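PDB 4DVG: diaphanous protein from Entamoeba histolytica, which probably acts as a diaphanous-type formin, whose GTPase-binding and FH3 regions are expected to receive Rho-family GTPase signals that control actin assembly. Local coordinates for residues D259-F264 with F295-E300; L223-L228 with L242-N247. All coordinates share one frame; numbering follows the deposited sequence.

How the contacts relate
Along the chain from the N terminus, contact 2 comes first. It pairs the short helix 223-228 with helix 236-249, closing a loop of 13 residues between its segments. Contact 1 follows in series. It joins helix 254-265 to helix 290-309 across 30 residues that include helix 269-277. The two closures neither nest nor cross. Their centres lie about 13 Å apart on the same side of the centre of the chain. They meet directly where Phe264 CE1 of contact 1 packs 3.6 Å from Ile245 CG1 of contact 2. Helices 236-249 and 254-265 are consecutive. This packing links the buried apolar contact 2 to contact 1, which is partly buried and includes a charged arginine.

Contact 1: D259-F264 with F295-E300; sequences DVRNSF and FDSWEE
Arg261, which lies against Trp298, sends its guanidinium to a salt bridge from NH2 to OD2 of Asp301, one residue beyond 295-300. Arg261 CD lies over one face of the Trp298 indole. This Arg261 CD makes a CH-pi contact with the five-membered ring of Trp298, 4.0 Å from its centroid and 24° off the ring normal. Arg261 NE is 3.6 Å from Trp298 CD1. The guanidinium and indole planes are 23° apart. Trp298 CD1 lies over one guanidinium face, offset toward its rim, and Trp298 CA also lies over a face. Arg261 leaves its helix extended, with CG turned away from the backbone N (chi1 -179°). It then bends at chi3, and the bend turns its end toward the backbone at Ser297 and Trp298. Ser297 OG stands 3.6 Å from Arg261 NH1, a neighbouring group rather than a bonded one. Asp301 and the indole together probably limit how the guanidinium can turn. Lys302 makes a cation-pi contact with the indole, whereas Arg261 meets it through CD. Arg261 also packs on Ile249 of helix 236-249, while Trp298 packs on Val270 of helix 269-277. The contact thus joins helices 254-265 and 290-309 beside both of these helices.

Contact 2: L223-L228 with L242-N247; sequences LSFFSL and LVLINN
The ring of Phe225 has the CD2 methyl of Leu244 over one face, and CG1 of Ile245 approaches it obliquely. The methyl makes a CH-pi contact, 4.1 Å from the ring centroid and 27° off the normal. It is displaced toward the far end of the ring, where Leu244 CD2 comes 3.7 Å from Phe225 CE2. Ile245 CG1 meets the same corner, 3.8 Å from Phe225 CE2, and CZ is close to both aliphatic side chains. One ring end therefore fits against two successive residues of helix 236-249. Phe225 points toward that helix, with CG on the far side of CB from the backbone N (chi1 159°). The CB of Ile245 does not point straight at helix 223-228, but CG1, beside the backbone N (chi1 -77°), comes nearer and meets the ring. All three residues are buried, and the contact between them is apolar.

The short helix carrying Phe225 has its own polar bonds. Ser224 O accepts Leu228 N at 3.0 Å and also Ser227 OG. Both donors reach it from the same face of the carbonyl plane. Ser224 OG is hydrogen-bonded to Asp218 OD1.

Leu179 of helix 172-187 packs against Phe225, and Leu269 of helix 269-277 against Ile245. Helices 223-228 and 236-249 thus meet through apolar packing, with helices 172-187 and 269-277 touching the same residues. This helix-on-helix packing is consistent with the all-helical, armadillo-like fold known for FH3 regions of diaphanous formins.

Contact 1: D259-F264 with F295-E300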
ATOM      1  N   ASP B 259      34.649  -7.622  11.674  1.00 48.32           N
ATOM      2  CA  ASP B 259      33.869  -8.482  12.577  1.00 51.90           C
ATOM      3  C   ASP B 259      32.481  -8.908  12.071  1.00 58.94           C
ATOM      4  O   ASP B 259      32.137 -10.097  12.100  1.00 63.70           O
ATOM      5  CB  ASP B 259      33.721  -7.791  13.939  1.00 59.34           C
ATOM      6  CG  ASP B 259      33.076  -8.684  14.986  1.00 72.90           C
ATOM      7  OD1 ASP B 259      33.781  -9.562  15.546  1.00 74.44           O
ATOM      8  OD2 ASP B 259      31.866  -8.495  15.258  1.00 77.20           O
ATOM      9  N   VAL B 260      31.682  -7.928  11.652  1.00 54.29           N
ATOM     10  CA  VAL B 260      30.357  -8.167  11.090  1.00 45.76           C
ATOM     11  C   VAL B 260      30.440  -9.014   9.812  1.00 49.73           C
ATOM     12  O   VAL B 260      29.757 -10.048   9.674  1.00 46.06           O
ATOM     13  CB  VAL B 260      29.638  -6.835  10.777  1.00 40.86           C
ATOM     14  CG1 VAL B 260      28.481  -7.068   9.839  1.00 38.05           C
ATOM     15  CG2 VAL B 260      29.164  -6.164  12.059  1.00 41.48           C
ATOM     16  N   ARG B 261      31.278  -8.582   8.879  1.00 37.20           N
ATOM     17  CA  ARG B 261      31.490  -9.362   7.670  1.00 47.41           C
ATOM     18  C   ARG B 261      32.000 -10.794   7.954  1.00 50.49           C
ATOM     19  O   ARG B 261      31.615 -11.726   7.248  1.00 51.49           O
ATOM     20  CB  ARG B 261      32.404  -8.637   6.680  1.00 39.76           C
ATOM     21  CG  ARG B 261      32.613  -9.427   5.390  1.00 50.30           C
ATOM     22  CD  ARG B 261      33.498  -8.711   4.409  1.00 51.55           C
ATOM     23  NE  ARG B 261      34.263  -7.698   5.116  1.00 65.07           N
ATOM     24  CZ  ARG B 261      34.454  -6.467   4.677  1.00 68.08           C
ATOM     25  NH1 ARG B 261      33.940  -6.066   3.514  1.00 80.72           N
ATOM     26  NH2 ARG B 261      35.169  -5.646   5.404  1.00 56.02           N
ATOM     27  N   ASN B 262      32.853 -10.975   8.967  1.00 52.81           N
ATOM     28  CA  ASN B 262      33.288 -12.330   9.325  1.00 55.89           C
ATOM     29  C   ASN B 262      32.081 -13.228   9.670  1.00 56.71           C
ATOM     30  O   ASN B 262      31.996 -14.351   9.172  1.00 55.28           O
ATOM     31  CB  ASN B 262      34.313 -12.339  10.460  1.00 48.53           C
ATOM     32  CG  ASN B 262      35.735 -11.974   9.999  1.00 49.38           C
ATOM     33  OD1 ASN B 262      36.058 -11.963   8.804  1.00 39.93           O
ATOM     34  ND2 ASN B 262      36.604 -11.689  10.979  1.00 51.77           N
ATOM     35  N   SER B 263      31.157 -12.719  10.496  1.00 47.07           N
ATOM     36  CA  SER B 263      29.892 -13.401  10.796  1.00 48.33           C
ATOM     37  C   SER B 263      29.153 -13.834   9.521  1.00 55.58           C
ATOM     38  O   SER B 263      28.533 -14.890   9.482  1.00 64.17           O
ATOM     39  CB  SER B 263      28.923 -12.496  11.560  1.00 50.48           C
ATOM     40  OG  SER B 263      29.480 -11.914  12.705  1.00 63.55           O
ATOM     41  N   PHE B 264      29.181 -12.997   8.494  1.00 46.33           N
ATOM     42  CA  PHE B 264      28.492 -13.326   7.258  1.00 45.24           C
ATOM     43  C   PHE B 264      29.304 -14.331   6.462  1.00 47.70           C
ATOM     44  O   PHE B 264      28.754 -15.250   5.869  1.00 52.45           O
ATOM     45  CB  PHE B 264      28.218 -12.069   6.410  1.00 48.17           C
ATOM     46  CG  PHE B 264      26.987 -11.319   6.823  1.00 48.24           C
ATOM     47  CD1 PHE B 264      25.728 -11.783   6.471  1.00 45.00           C
ATOM     48  CD2 PHE B 264      27.083 -10.146   7.567  1.00 49.78           C
ATOM     49  CE1 PHE B 264      24.586 -11.092   6.858  1.00 47.89           C
ATOM     50  CE2 PHE B 264      25.940  -9.452   7.968  1.00 46.18           C
ATOM     51  CZ  PHE B 264      24.693  -9.923   7.607  1.00 49.59           C
ATOM     52  N   PHE B 295      32.483  -6.699  -2.292  1.00 69.99           N
ATOM     53  CA  PHE B 295      33.837  -7.159  -2.599  1.00 72.25           C
ATOM     54  C   PHE B 295      34.856  -6.034  -2.566  1.00 76.29           C
ATOM     55  O   PHE B 295      35.918  -6.177  -1.962  1.00 75.52           O
ATOM     56  CB  PHE B 295      33.883  -7.918  -3.939  1.00 68.87           C
ATOM     57  CG  PHE B 295      33.258  -9.277  -3.864  1.00 65.66           C
ATOM     58  CD1 PHE B 295      33.880 -10.294  -3.158  1.00 63.84           C
ATOM     59  CD2 PHE B 295      32.028  -9.522  -4.443  0.46 69.39           C
ATOM     60  CE1 PHE B 295      33.308 -11.528  -3.051  1.00 62.90           C
ATOM     61  CE2 PHE B 295      31.450 -10.759  -4.347  1.00 71.38           C
ATOM     62  CZ  PHE B 295      32.089 -11.766  -3.645  1.00 70.82           C
ATOM     63  N   ASP B 296      34.521  -4.919  -3.211  1.00 75.72           N
ATOM     64  CA  ASP B 296      35.370  -3.735  -3.196  1.00 74.72           C
ATOM     65  C   ASP B 296      35.704  -3.293  -1.759  1.00 71.82           C
ATOM     66  O   ASP B 296      36.810  -2.833  -1.493  1.00 80.36           O
ATOM     67  CB  ASP B 296      34.736  -2.574  -3.986  1.00 76.76           C
ATOM     68  CG  ASP B 296      34.639  -2.853  -5.490  1.00 89.65           C
ATOM     69  OD1 ASP B 296      35.411  -3.692  -6.004  0.53 95.74           O
ATOM     70  OD2 ASP B 296      33.792  -2.222  -6.166  1.00 91.72           O
ATOM     71  N   SER B 297      34.760  -3.436  -0.840  1.00 59.69           N
ATOM     72  CA  SER B 297      34.969  -3.005   0.547  1.00 60.21           C
ATOM     73  C   SER B 297      35.758  -4.060   1.326  1.00 69.35           C
ATOM     74  O   SER B 297      36.530  -3.731   2.220  0.81 72.63           O
ATOM     75  CB  SER B 297      33.617  -2.687   1.212  1.00 53.23           C
ATOM     76  OG  SER B 297      33.665  -2.545   2.621  1.00 52.27           O
ATOM     77  N   TRP B 298      35.576  -5.325   0.958  1.00 73.00           N
ATOM     78  CA  TRP B 298      36.284  -6.438   1.583  1.00 69.64           C
ATOM     79  C   TRP B 298      37.752  -6.386   1.230  1.00 73.47           C
ATOM     80  O   TRP B 298      38.606  -6.751   2.035  1.00 71.13           O
ATOM     81  CB  TRP B 298      35.727  -7.770   1.089  1.00 69.68           C
ATOM     82  CG  TRP B 298      36.270  -8.958   1.800  1.00 63.96           C
ATOM     83  CD1 TRP B 298      36.939  -8.962   2.986  1.00 63.66           C
ATOM     84  CD2 TRP B 298      36.197 -10.321   1.375  1.00 63.77           C
ATOM     85  NE1 TRP B 298      37.277 -10.242   3.335  1.00 63.65           N
ATOM     86  CE2 TRP B 298      36.833 -11.100   2.364  1.00 66.79           C
ATOM     87  CE3 TRP B 298      35.638 -10.966   0.264  1.00 68.73           C
ATOM     88  CZ2 TRP B 298      36.934 -12.499   2.274  1.00 66.51           C
ATOM     89  CZ3 TRP B 298      35.742 -12.362   0.172  1.00 68.85           C
ATOM     90  CH2 TRP B 298      36.390 -13.106   1.169  1.00 66.12           C
ATOM     91  N   GLU B 299      38.040  -5.939   0.014  1.00 75.88           N
ATOM     92  CA  GLU B 299      39.405  -5.937  -0.480  1.00 82.69           C
ATOM     93  C   GLU B 299      40.196  -4.780   0.112  1.00 82.29           C
ATOM     94  O   GLU B 299      41.368  -4.925   0.449  1.00 83.47           O
ATOM     95  CB  GLU B 299      39.427  -5.899  -2.013  1.00 93.58           C
ATOM     96  CG  GLU B 299      40.817  -6.064  -2.616  1.00103.29           C
ATOM     97  OE1 GLU B 299      40.882  -8.411  -2.220  1.00105.97           O
ATOM     98  OE2 GLU B 299      42.667  -7.235  -1.665  1.00110.68           O
ATOM     99  N   GLU B 300      39.548  -3.630   0.244  1.00 84.75           N
ATOM    100  CA  GLU B 300      40.210  -2.458   0.799  1.00 84.64           C
ATOM    101  C   GLU B 300      40.588  -2.776   2.233  1.00 72.95           C
ATOM    102  O   GLU B 300      41.676  -2.449   2.692  1.00 76.96           O
ATOM    103  CB  GLU B 300      39.298  -1.229   0.711  1.00 95.35           C
ATOM    104  CG  GLU B 300      39.125  -0.699  -0.722  1.00115.86           C
ATOM    105  CD  GLU B 300      37.849   0.118  -0.915  1.00126.05           C
ATOM    106  OE1 GLU B 300      37.264   0.558   0.103  1.00124.95           O
ATOM    107  OE2 GLU B 300      37.429   0.310  -2.083  1.00129.68           O
TER

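Contact 2: L223-L228 with L242-N247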
ATOM      1  N   LEU B 223      21.668 -15.897  10.749  1.00 49.43           N
ATOM      2  CA  LEU B 223      21.393 -17.112  10.003  1.00 49.97           C
ATOM      3  C   LEU B 223      20.031 -17.108   9.308  1.00 58.71           C
ATOM      4  O   LEU B 223      19.953 -17.273   8.090  1.00 68.82           O
ATOM      5  CB  LEU B 223      21.540 -18.334  10.889  1.00 47.64           C
ATOM      6  CG  LEU B 223      21.374 -19.680  10.201  1.00 48.36           C
ATOM      7  CD1 LEU B 223      22.377 -19.849   9.052  1.00 45.92           C
ATOM      8  CD2 LEU B 223      21.535 -20.767  11.221  1.00 50.20           C
ATOM      9  N   SER B 224      18.955 -16.904  10.057  1.00 50.89           N
ATOM     10  CA  SER B 224      17.641 -17.005   9.429  1.00 54.75           C
ATOM     11  C   SER B 224      17.363 -15.926   8.359  1.00 57.62           C
ATOM     12  O   SER B 224      16.807 -16.240   7.301  1.00 59.90           O
ATOM     13  CB  SER B 224      16.508 -17.127  10.457  1.00 49.62           C
ATOM     14  OG  SER B 224      16.594 -16.141  11.442  1.00 63.52           O
ATOM     15  N   PHE B 225      17.754 -14.678   8.621  1.00 47.19           N
ATOM     16  CA  PHE B 225      17.715 -13.650   7.582  1.00 46.09           C
ATOM     17  C   PHE B 225      18.480 -14.105   6.343  1.00 54.51           C
ATOM     18  O   PHE B 225      17.968 -14.051   5.216  1.00 56.55           O
ATOM     19  CB  PHE B 225      18.295 -12.332   8.098  1.00 39.56           C
ATOM     20  CG  PHE B 225      18.745 -11.400   7.028  1.00 44.17           C
ATOM     21  CD1 PHE B 225      17.972 -11.175   5.906  1.00 37.77           C
ATOM     22  CD2 PHE B 225      19.937 -10.715   7.158  1.00 49.09           C
ATOM     23  CE1 PHE B 225      18.393 -10.291   4.922  1.00 39.93           C
ATOM     24  CE2 PHE B 225      20.363  -9.818   6.181  1.00 44.86           C
ATOM     25  CZ  PHE B 225      19.586  -9.620   5.048  1.00 49.79           C
ATOM     26  N   PHE B 226      19.707 -14.561   6.550  1.00 44.14           N
ATOM     27  CA  PHE B 226      20.534 -14.922   5.421  1.00 45.88           C
ATOM     28  C   PHE B 226      19.922 -16.090   4.635  1.00 52.76           C
ATOM     29  O   PHE B 226      20.012 -16.148   3.409  1.00 61.49           O
ATOM     30  CB  PHE B 226      21.954 -15.245   5.881  1.00 44.85           C
ATOM     31  CG  PHE B 226      22.790 -15.876   4.825  1.00 48.05           C
ATOM     32  CD1 PHE B 226      23.391 -15.099   3.846  1.00 42.07           C
ATOM     33  CD2 PHE B 226      22.952 -17.251   4.788  1.00 42.54           C
ATOM     34  CE1 PHE B 226      24.163 -15.682   2.848  1.00 44.08           C
ATOM     35  CE2 PHE B 226      23.718 -17.846   3.788  1.00 54.60           C
ATOM     36  CZ  PHE B 226      24.331 -17.050   2.821  1.00 53.00           C
ATOM     37  N   SER B 227      19.286 -17.013   5.338  1.00 46.64           N
ATOM     38  CA  SER B 227      18.723 -18.172   4.670  1.00 49.19           C
ATOM     39  C   SER B 227      17.432 -17.829   3.880  1.00 44.79           C
ATOM     40  O   SER B 227      17.136 -18.472   2.870  1.00 47.71           O
ATOM     41  CB  SER B 227      18.537 -19.334   5.657  1.00 45.65           C
ATOM     42  OG  SER B 227      17.527 -19.017   6.595  0.48 53.39           O
ATOM     43  N   LEU B 228      16.684 -16.827   4.347  1.00 43.28           N
ATOM     44  CA  LEU B 228      15.598 -16.230   3.581  1.00 46.46           C
ATOM     45  C   LEU B 228      16.131 -15.608   2.297  1.00 52.43           C
ATOM     46  O   LEU B 228      15.630 -15.881   1.205  1.00 59.94           O
ATOM     47  CB  LEU B 228      14.905 -15.137   4.382  1.00 45.37           C
ATOM     48  CG  LEU B 228      14.002 -15.551   5.541  1.00 48.15           C
ATOM     49  CD1 LEU B 228      13.340 -14.312   6.069  1.00 47.99           C
ATOM     50  CD2 LEU B 228      12.961 -16.515   5.106  1.00 43.15           C
ATOM     51  N   LEU B 242      20.655  -7.402   0.174  1.00 50.53           N
ATOM     52  CA  LEU B 242      21.989  -6.878  -0.044  1.00 52.59           C
ATOM     53  C   LEU B 242      22.186  -5.517   0.619  1.00 56.45           C
ATOM     54  O   LEU B 242      23.217  -5.256   1.227  1.00 56.26           O
ATOM     55  CB  LEU B 242      22.304  -6.821  -1.535  1.00 51.87           C
ATOM     56  CG  LEU B 242      22.604  -8.245  -2.010  1.00 55.12           C
ATOM     57  CD1 LEU B 242      22.487  -8.436  -3.511  1.00 56.34           C
ATOM     58  CD2 LEU B 242      23.993  -8.638  -1.505  1.00 55.11           C
ATOM     59  N   VAL B 243      21.193  -4.651   0.502  1.00 59.51           N
ATOM     60  CA  VAL B 243      21.307  -3.321   1.065  1.00 54.13           C
ATOM     61  C   VAL B 243      21.463  -3.401   2.571  1.00 50.90           C
ATOM     62  O   VAL B 243      22.282  -2.705   3.153  1.00 46.81           O
ATOM     63  CB  VAL B 243      20.108  -2.450   0.693  1.00 56.88           C
ATOM     64  CG1 VAL B 243      20.195  -1.140   1.405  1.00 53.44           C
ATOM     65  CG2 VAL B 243      20.048  -2.246  -0.820  1.00 53.69           C
ATOM     66  N   LEU B 244      20.701  -4.282   3.201  1.00 46.82           N
ATOM     67  CA  LEU B 244      20.801  -4.465   4.650  1.00 46.77           C
ATOM     68  C   LEU B 244      22.190  -4.975   5.072  1.00 54.24           C
ATOM     69  O   LEU B 244      22.770  -4.523   6.067  1.00 64.52           O
ATOM     70  CB  LEU B 244      19.733  -5.449   5.142  1.00 43.10           C
ATOM     71  CG  LEU B 244      19.820  -5.665   6.643  1.00 41.62           C
ATOM     72  CD1 LEU B 244      19.732  -4.306   7.279  1.00 42.49           C
ATOM     73  CD2 LEU B 244      18.746  -6.611   7.163  1.00 38.46           C
ATOM     74  N   ILE B 245      22.707  -5.931   4.313  1.00 43.90           N
ATOM     75  CA  ILE B 245      23.975  -6.553   4.629  1.00 42.91           C
ATOM     76  C   ILE B 245      25.072  -5.522   4.565  1.00 49.84           C
ATOM     77  O   ILE B 245      25.803  -5.337   5.534  1.00 47.94           O
ATOM     78  CB  ILE B 245      24.291  -7.738   3.705  1.00 41.17           C
ATOM     79  CG1 ILE B 245      23.474  -8.957   4.136  1.00 40.08           C
ATOM     80  CG2 ILE B 245      25.758  -8.104   3.793  1.00 49.54           C
ATOM     81  CD1 ILE B 245      23.226  -9.927   2.982  1.00 41.78           C
ATOM     82  N   ASN B 246      25.165  -4.842   3.434  1.00 43.36           N
ATOM     83  CA  ASN B 246      26.119  -3.764   3.272  1.00 49.03           C
ATOM     84  C   ASN B 246      26.011  -2.660   4.323  1.00 55.05           C
ATOM     85  O   ASN B 246      27.028  -2.111   4.737  1.00 62.43           O
ATOM     86  CB  ASN B 246      26.098  -3.214   1.841  1.00 47.91           C
ATOM     87  CG  ASN B 246      26.707  -4.194   0.856  1.00 61.97           C
ATOM     88  OD1 ASN B 246      27.443  -5.100   1.269  1.00 55.04           O
ATOM     89  ND2 ASN B 246      26.404  -4.036  -0.440  1.00 52.11           N
ATOM     90  N   ASN B 247      24.795  -2.360   4.775  1.00 56.88           N
ATOM     91  CA  ASN B 247      24.614  -1.372   5.833  1.00 58.87           C
ATOM     92  C   ASN B 247      25.213  -1.880   7.136  1.00 54.22           C
ATOM     93  O   ASN B 247      25.849  -1.133   7.863  1.00 59.63           O
ATOM     94  CB  ASN B 247      23.141  -0.980   6.029  1.00 59.08           C
ATOM     95  CG  ASN B 247      22.578  -0.181   4.845  1.00 76.69           C
ATOM     96  OD1 ASN B 247      23.297   0.116   3.883  1.00 85.24           O
ATOM     97  ND2 ASN B 247      21.281   0.148   4.902  1.00 75.67           N
TER